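Local coordinates for proline iminopeptidase-related protein (Thermus thermophilus, PDB 2YYS), which is of unknown function but belongs to the peptidase S33 family of alpha/beta hydrolases and may cleave peptides, at residues P22-L28 with L50-R54; Y57-R61 with A80-T85; L221-V225 with A268-A272. One frame throughout, in Å; residues are numbered along the deposited sequence.

Following the chain from the N terminus, contact 1 comes first: 22-28 meets 50-54 after an excursion of 21 residues through helix 40-46, setting strand 27-31 beside strand 54-58. The chain runs on along strand 54-58 into contact 2, where 18 further residues are closed off as 57-61 meets helix 78-91. Contact 3 lies much later and spans 42 residues, bringing strand 221-226 against helix 262-274. The three loops follow in series, none nested or crossed, yet all belong to one central sheet. Leu50 of contact 1 touches both Tyr57 of contact 2 and Phe269 of contact 3, whereas contacts 2 and 3 stand about 22 Å apart between centres.

Contact 1: residues P22-L28 with L50-R54; sequences PVEGPAL and LEGFR
Ala27 and Arg54 sit side by side in a parallel bridge, where strands 27-31 and 54-58 of the alpha/beta hydrolase sheet begin; helix 40-46 between them makes this a beta-alpha-beta unit. Two backbone bonds hold the start of the pair. Arg54 N reaches Pro26 O at 2.9 Å, coming from above the carbonyl plane, 38° out of it, and Leu28 N gives a straighter bond of 2.8 Å to Arg54 O. The same Pro26 O lies near the plane of the Phe53 ring, 3.4 Å from CD1 at its edge. Over one face of that ring comes a methyl: Leu28 CD1 stands 3.6 Å from the Phe53 ring centroid in a CH-pi contact, displaced toward the rim, and the same methyl also touches Leu50 CD2.

Arg54 runs the other way, along the 22-25 turn. With CG anti to the backbone N (chi1 -179°) and the chain extended as far as NE, its aliphatic part runs alongside Pro22 O and Val23 O. Val23 lies alongside, pointing the same way, and places CG2 over one face of the guanidinium, 3.9 Å from Arg54 NH1. At the far end NH2 forms a salt bridge with Asp19 on strand 14-20, so the arginine also ties in the neighbouring strand.

Tight turns position both partners. Pro22 to Gly25 form a type I turn; Leu50 to Phe53 form a type II turn in which Gly52 has a backbone conformation that calls for glycine, and its O rests against the Pro26 ring. One water, in the guanidinium plane, links the arginine to the turn: it accepts from Arg54 NH1 at 3.2 Å and donates to Val23 O at 2.7 Å and to Gly25 O.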
# COMPACT_ATOMS: atom_id res chain seq x y z
N PRO A 22 -20.20 9.10 4.44
CA PRO A 22 -21.60 8.69 4.31
C PRO A 22 -21.75 7.18 4.14
O PRO A 22 -21.08 6.60 3.31
CB PRO A 22 -22.10 9.44 3.06
CG PRO A 22 -20.98 10.24 2.53
CD PRO A 22 -19.79 10.11 3.45
N VAL A 23 -22.61 6.57 4.94
CA VAL A 23 -22.75 5.12 4.97
C VAL A 23 -23.23 4.53 3.63
O VAL A 23 -22.93 3.38 3.32
CB VAL A 23 -23.68 4.66 6.14
CG1 VAL A 23 -25.16 5.00 5.87
CG2 VAL A 23 -23.50 3.19 6.41
N GLU A 24 -23.96 5.32 2.87
CA GLU A 24 -24.51 4.89 1.59
C GLU A 24 -23.71 5.43 0.40
O GLU A 24 -24.02 5.14 -0.74
CB GLU A 24 -26.01 5.25 1.51
CG GLU A 24 -26.89 4.19 2.19
CD GLU A 24 -28.31 4.65 2.57
OE1 GLU A 24 -28.59 5.87 2.67
OE2 GLU A 24 -29.16 3.75 2.80
N GLY A 25 -22.64 6.19 0.68
CA GLY A 25 -21.77 6.69 -0.36
C GLY A 25 -20.95 5.59 -1.02
O GLY A 25 -20.89 4.47 -0.52
N PRO A 26 -20.32 5.90 -2.15
CA PRO A 26 -19.48 4.93 -2.86
C PRO A 26 -18.29 4.54 -1.99
O PRO A 26 -17.67 5.42 -1.42
CB PRO A 26 -19.03 5.68 -4.11
CG PRO A 26 -19.23 7.11 -3.82
CD PRO A 26 -20.34 7.21 -2.82
N ALA A 27 -17.98 3.25 -1.91
CA ALA A 27 -17.06 2.74 -0.91
C ALA A 27 -15.65 2.52 -1.47
O ALA A 27 -15.49 2.03 -2.59
CB ALA A 27 -17.60 1.46 -0.35
N LEU A 28 -14.65 2.89 -0.66
CA LEU A 28 -13.24 2.60 -0.93
C LEU A 28 -12.61 1.95 0.27
O LEU A 28 -12.82 2.41 1.39
CB LEU A 28 -12.47 3.90 -1.20
CG LEU A 28 -12.97 4.68 -2.40
CD1 LEU A 28 -12.36 6.06 -2.45
CD2 LEU A 28 -12.67 3.91 -3.68
N LEU A 50 -11.25 12.82 -0.09
CA LEU A 50 -12.16 11.67 -0.11
C LEU A 50 -13.52 11.93 0.55
O LEU A 50 -14.22 10.99 0.94
CB LEU A 50 -11.47 10.47 0.55
CG LEU A 50 -10.24 9.92 -0.17
CD1 LEU A 50 -9.69 8.71 0.57
CD2 LEU A 50 -10.51 9.56 -1.63
N GLU A 51 -13.91 13.19 0.68
CA GLU A 51 -15.22 13.49 1.24
C GLU A 51 -16.28 13.04 0.23
O GLU A 51 -16.05 13.10 -0.98
CB GLU A 51 -15.34 14.97 1.61
CG GLU A 51 -14.60 15.30 2.91
CD GLU A 51 -14.45 16.79 3.17
OE1 GLU A 51 -15.24 17.58 2.61
OE2 GLU A 51 -13.53 17.17 3.94
N GLY A 52 -17.40 12.53 0.70
CA GLY A 52 -18.35 11.92 -0.22
C GLY A 52 -17.96 10.53 -0.74
O GLY A 52 -18.63 9.99 -1.63
N PHE A 53 -16.89 9.95 -0.22
CA PHE A 53 -16.72 8.51 -0.30
C PHE A 53 -16.95 7.95 1.10
O PHE A 53 -16.74 8.63 2.09
CB PHE A 53 -15.33 8.11 -0.77
CG PHE A 53 -15.10 8.30 -2.24
CD1 PHE A 53 -15.43 7.30 -3.15
CD2 PHE A 53 -14.51 9.46 -2.72
CE1 PHE A 53 -15.18 7.46 -4.50
CE2 PHE A 53 -14.27 9.63 -4.07
CZ PHE A 53 -14.60 8.63 -4.97
N ARG A 54 -17.41 6.71 1.17
CA ARG A 54 -17.30 5.93 2.38
C ARG A 54 -15.95 5.26 2.33
O ARG A 54 -15.70 4.40 1.47
CB ARG A 54 -18.40 4.89 2.45
CG ARG A 54 -18.37 4.06 3.70
CD ARG A 54 -19.47 3.05 3.75
NE ARG A 54 -19.43 2.26 4.96
CZ ARG A 54 -20.26 1.25 5.20
NH1 ARG A 54 -21.18 0.91 4.32
NH2 ARG A 54 -20.16 0.59 6.33
O HOH W 1 -21.57 2.16 1.40

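Contact 2: residues Y57-R61 with A80-T85; sequences YFDQR and ALVEDT
Arg61 and Asp84 meet side-on in a buried salt bridge that joins the loop at the end of strand 54-58 to helix 78-91, the helix that follows this strand in the alpha/beta hydrolase fold. The two side chains cross at about a right angle, yet their flat ends come close to lining up, with guanidinium and carboxylate planes 30° apart. Arg61 NE bonds to Asp84 OD2 at 2.8 Å and Arg61 NH1 to Asp84 OD1 at 3.0 Å, both nearly straight, both in the guanidinium plane, and each on the syn side of its oxygen. A bend at chi3 (49°) swings the guanidinium round so that NE and NH1 face the carboxylate together. NH2 is taken up by Glu12 and Leu75 O, so every nitrogen of the group has a partner and its rotation is fixed. The guanidinium would be expected to keep the buried Asp84 ionised.

Ala80 covers one side of the group, its CB over the centre of one guanidinium face and 3.7 Å from Arg61 CZ. Farther back along the arginine side chain, Arg61 CG touches Leu81 CD2 at 3.7 Å, the side chains crossing at a slant. The other methyl, Leu81 CD1, lies 3.6 Å from Gln60 OE1, while the amide nitrogen of Gln60 binds His32 O.

At the strand itself, Phe58 brings ring atom CZ up to Thr85 OG1, which lies near the ring plane at its edge. Thr85 OG1 in turn donates to Leu81 O, one turn earlier, at 2.9 Å. Asp84 OD2 carries a second load: a water donates to it at 2.8 Å while accepting from Arg61 N, linking the carboxylate to the arginine's own backbone.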
# COMPACT_ATOMS: atom_id res chain seq x y z
N TYR A 57 -10.64 2.75 6.30
CA TYR A 57 -9.23 2.61 6.65
C TYR A 57 -9.15 1.48 7.65
O TYR A 57 -9.95 1.40 8.56
CB TYR A 57 -8.66 3.90 7.27
CG TYR A 57 -8.89 5.16 6.47
CD1 TYR A 57 -7.98 5.57 5.50
CD2 TYR A 57 -10.00 5.96 6.69
CE1 TYR A 57 -8.19 6.74 4.77
CE2 TYR A 57 -10.22 7.12 5.97
CZ TYR A 57 -9.31 7.51 5.01
OH TYR A 57 -9.54 8.66 4.28
N PHE A 58 -8.22 0.56 7.44
CA PHE A 58 -8.01 -0.49 8.42
C PHE A 58 -6.56 -0.91 8.50
O PHE A 58 -5.79 -0.74 7.54
CB PHE A 58 -8.95 -1.68 8.18
CG PHE A 58 -8.64 -2.50 6.96
CD1 PHE A 58 -8.00 -3.72 7.08
CD2 PHE A 58 -9.06 -2.09 5.70
CE1 PHE A 58 -7.74 -4.50 5.97
CE2 PHE A 58 -8.80 -2.86 4.57
CZ PHE A 58 -8.14 -4.07 4.70
N ASP A 59 -6.20 -1.43 9.66
CA ASP A 59 -4.92 -2.04 9.86
C ASP A 59 -5.10 -3.53 9.65
O ASP A 59 -6.02 -4.14 10.18
CB ASP A 59 -4.38 -1.77 11.26
CG ASP A 59 -4.01 -0.33 11.49
OD1 ASP A 59 -4.20 0.52 10.58
OD2 ASP A 59 -3.51 0.05 12.57
N GLN A 60 -4.18 -4.12 8.90
CA GLN A 60 -4.24 -5.50 8.50
C GLN A 60 -4.01 -6.41 9.70
O GLN A 60 -3.63 -5.96 10.80
CB GLN A 60 -3.26 -5.78 7.36
CG GLN A 60 -3.73 -5.19 6.01
CD GLN A 60 -2.59 -4.74 5.10
OE1 GLN A 60 -1.52 -5.35 5.09
NE2 GLN A 60 -2.81 -3.67 4.34
N ARG A 61 -4.29 -7.69 9.49
CA ARG A 61 -4.32 -8.66 10.56
C ARG A 61 -3.00 -8.63 11.32
O ARG A 61 -1.92 -8.60 10.71
CB ARG A 61 -4.62 -10.06 10.01
CG ARG A 61 -3.60 -10.58 9.00
CD ARG A 61 -3.68 -12.07 8.79
NE ARG A 61 -5.05 -12.50 8.54
CZ ARG A 61 -5.50 -13.75 8.63
NH1 ARG A 61 -6.78 -14.02 8.37
NH2 ARG A 61 -4.68 -14.74 8.96
N ALA A 80 -4.45 -14.50 2.79
CA ALA A 80 -5.17 -14.13 4.01
C ALA A 80 -5.50 -12.64 4.02
O ALA A 80 -6.60 -12.26 4.42
CB ALA A 80 -4.36 -14.50 5.24
N LEU A 81 -4.57 -11.80 3.58
CA LEU A 81 -4.80 -10.35 3.51
C LEU A 81 -5.90 -10.01 2.50
O LEU A 81 -6.70 -9.11 2.71
CB LEU A 81 -3.51 -9.61 3.15
CG LEU A 81 -2.33 -9.70 4.13
CD1 LEU A 81 -1.21 -8.72 3.77
CD2 LEU A 81 -2.75 -9.46 5.57
N VAL A 82 -5.92 -10.75 1.40
CA VAL A 82 -6.91 -10.56 0.36
C VAL A 82 -8.28 -10.96 0.88
O VAL A 82 -9.25 -10.20 0.76
CB VAL A 82 -6.53 -11.39 -0.87
CG1 VAL A 82 -7.69 -11.52 -1.86
CG2 VAL A 82 -5.32 -10.77 -1.55
N GLU A 83 -8.35 -12.12 1.50
CA GLU A 83 -9.62 -12.68 1.97
C GLU A 83 -10.19 -11.84 3.12
O GLU A 83 -11.40 -11.60 3.18
CB GLU A 83 -9.42 -14.15 2.36
CG GLU A 83 -9.28 -15.04 1.12
CD GLU A 83 -8.40 -16.28 1.32
OE1 GLU A 83 -7.87 -16.80 0.30
OE2 GLU A 83 -8.23 -16.73 2.47
N ASP A 84 -9.31 -11.35 3.99
CA ASP A 84 -9.69 -10.43 5.05
C ASP A 84 -10.39 -9.21 4.50
O ASP A 84 -11.33 -8.72 5.09
CB ASP A 84 -8.45 -9.93 5.80
CG ASP A 84 -7.94 -10.90 6.82
OD1 ASP A 84 -8.58 -11.96 7.06
OD2 ASP A 84 -6.89 -10.66 7.46
N THR A 85 -9.92 -8.71 3.36
CA THR A 85 -10.50 -7.49 2.81
C THR A 85 -11.97 -7.75 2.46
O THR A 85 -12.84 -6.95 2.78
CB THR A 85 -9.70 -7.03 1.58
OG1 THR A 85 -8.32 -6.85 1.94
CG2 THR A 85 -10.16 -5.66 1.12
O HOH W 2 -5.80 -8.10 7.01

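Contact 3: residues L221-V225 with A268-A272; sequences LYVLV and AFKEA
The Tyr222 ring turns one face to Ala272, whose CA stands 3.9 Å from the ring centroid and 15° off the normal, a CH-pi contact shifted toward the rim. Ala272 CB closes on the same ring, 3.5 Å from Tyr222 CD2, and Leu224 CD1 of the ring's own strand lies in plane at the edge. At the hydroxyl end Glu271 crosses at about a right angle, its CG 3.5 Å from Tyr222 OH. Glu271 reaches past the hydroxyl because its chain is extended, with CG set opposite the backbone N (chi1 171°), and ends in a salt bridge with Arg248.

Phe269 presents its ring edge to Leu224: Leu224 CD2 is 4.0 Å from Phe269 CD1. The same methyl reaches Ala268 CB, while Leu224 CD1 turns to Ala272 CB, so this leucine straddles one helical turn. A glycine in place of Tyr222 would probably leave Ala272 without its aromatic cover and open a gap beside the Glu271 chain.

Strand and helix run antiparallel at 172°, their local axes 9.4 Å apart, a usual spacing for a helix packed on a sheet. This is the helix-on-sheet layer of the alpha/beta hydrolase fold, in which the last long helix, 262-274, runs back along strand 221-226 and also meets Ile123 of the neighbouring strand 119-125.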
# COMPACT_ATOMS: atom_id res chain seq x y z
N LEU A 221 -7.97 1.50 -13.34
CA LEU A 221 -6.79 1.30 -12.52
C LEU A 221 -5.84 2.47 -12.82
O LEU A 221 -5.64 2.82 -13.98
CB LEU A 221 -6.16 -0.04 -12.89
CG LEU A 221 -5.38 -0.90 -11.90
CD1 LEU A 221 -6.12 -1.11 -10.63
CD2 LEU A 221 -5.10 -2.25 -12.53
N TYR A 222 -5.26 3.06 -11.78
CA TYR A 222 -4.34 4.19 -11.93
C TYR A 222 -3.11 3.94 -11.07
O TYR A 222 -3.22 3.42 -9.97
CB TYR A 222 -5.01 5.48 -11.47
CG TYR A 222 -5.21 6.54 -12.53
CD1 TYR A 222 -6.17 6.36 -13.52
CD2 TYR A 222 -4.46 7.73 -12.53
CE1 TYR A 222 -6.38 7.33 -14.51
CE2 TYR A 222 -4.66 8.72 -13.51
CZ TYR A 222 -5.62 8.51 -14.50
OH TYR A 222 -5.86 9.46 -15.49
N VAL A 223 -1.96 4.36 -11.57
CA VAL A 223 -0.72 4.29 -10.83
C VAL A 223 -0.21 5.71 -10.62
O VAL A 223 -0.07 6.48 -11.56
CB VAL A 223 0.35 3.46 -11.57
CG1 VAL A 223 1.66 3.48 -10.81
CG2 VAL A 223 -0.13 2.01 -11.77
N LEU A 224 0.04 6.04 -9.36
CA LEU A 224 0.64 7.31 -8.95
C LEU A 224 1.89 6.99 -8.17
O LEU A 224 1.85 6.19 -7.24
CB LEU A 224 -0.29 8.09 -8.01
CG LEU A 224 -1.33 9.05 -8.58
CD1 LEU A 224 -2.30 8.34 -9.47
CD2 LEU A 224 -2.07 9.72 -7.42
N VAL A 225 2.99 7.63 -8.53
CA VAL A 225 4.27 7.32 -7.91
C VAL A 225 5.20 8.53 -7.93
O VAL A 225 5.11 9.38 -8.80
CB VAL A 225 4.91 6.10 -8.62
CG1 VAL A 225 5.29 6.44 -10.05
CG2 VAL A 225 6.12 5.57 -7.84
N ALA A 268 -3.06 14.97 -9.34
CA ALA A 268 -3.01 13.61 -9.87
C ALA A 268 -4.03 12.70 -9.19
O ALA A 268 -4.65 11.87 -9.84
CB ALA A 268 -1.62 13.03 -9.74
N PHE A 269 -4.21 12.86 -7.89
CA PHE A 269 -5.10 11.98 -7.13
C PHE A 269 -6.55 12.26 -7.50
O PHE A 269 -7.33 11.31 -7.70
CB PHE A 269 -4.87 12.14 -5.63
CG PHE A 269 -5.50 11.06 -4.79
CD1 PHE A 269 -5.29 9.72 -5.07
CD2 PHE A 269 -6.30 11.39 -3.71
CE1 PHE A 269 -5.86 8.73 -4.29
CE2 PHE A 269 -6.88 10.40 -2.93
CZ PHE A 269 -6.65 9.07 -3.22
N LYS A 270 -6.91 13.54 -7.64
CA LYS A 270 -8.25 13.93 -8.05
C LYS A 270 -8.58 13.41 -9.45
O LYS A 270 -9.69 12.99 -9.71
CB LYS A 270 -8.44 15.45 -8.00
CG LYS A 270 -8.66 16.00 -6.59
CD LYS A 270 -8.84 17.53 -6.62
CE LYS A 270 -9.94 17.99 -5.67
NZ LYS A 270 -9.98 19.49 -5.59
N GLU A 271 -7.60 13.44 -10.34
CA GLU A 271 -7.77 12.88 -11.67
C GLU A 271 -8.02 11.36 -11.57
O GLU A 271 -8.92 10.84 -12.20
CB GLU A 271 -6.54 13.20 -12.54
CG GLU A 271 -6.49 12.50 -13.89
CD GLU A 271 -5.25 12.84 -14.70
OE1 GLU A 271 -4.12 12.87 -14.14
OE2 GLU A 271 -5.39 13.06 -15.92
N ALA A 272 -7.21 10.67 -10.76
CA ALA A 272 -7.35 9.22 -10.56
C ALA A 272 -8.74 8.85 -10.00
O ALA A 272 -9.36 7.90 -10.47
CB ALA A 272 -6.25 8.69 -9.64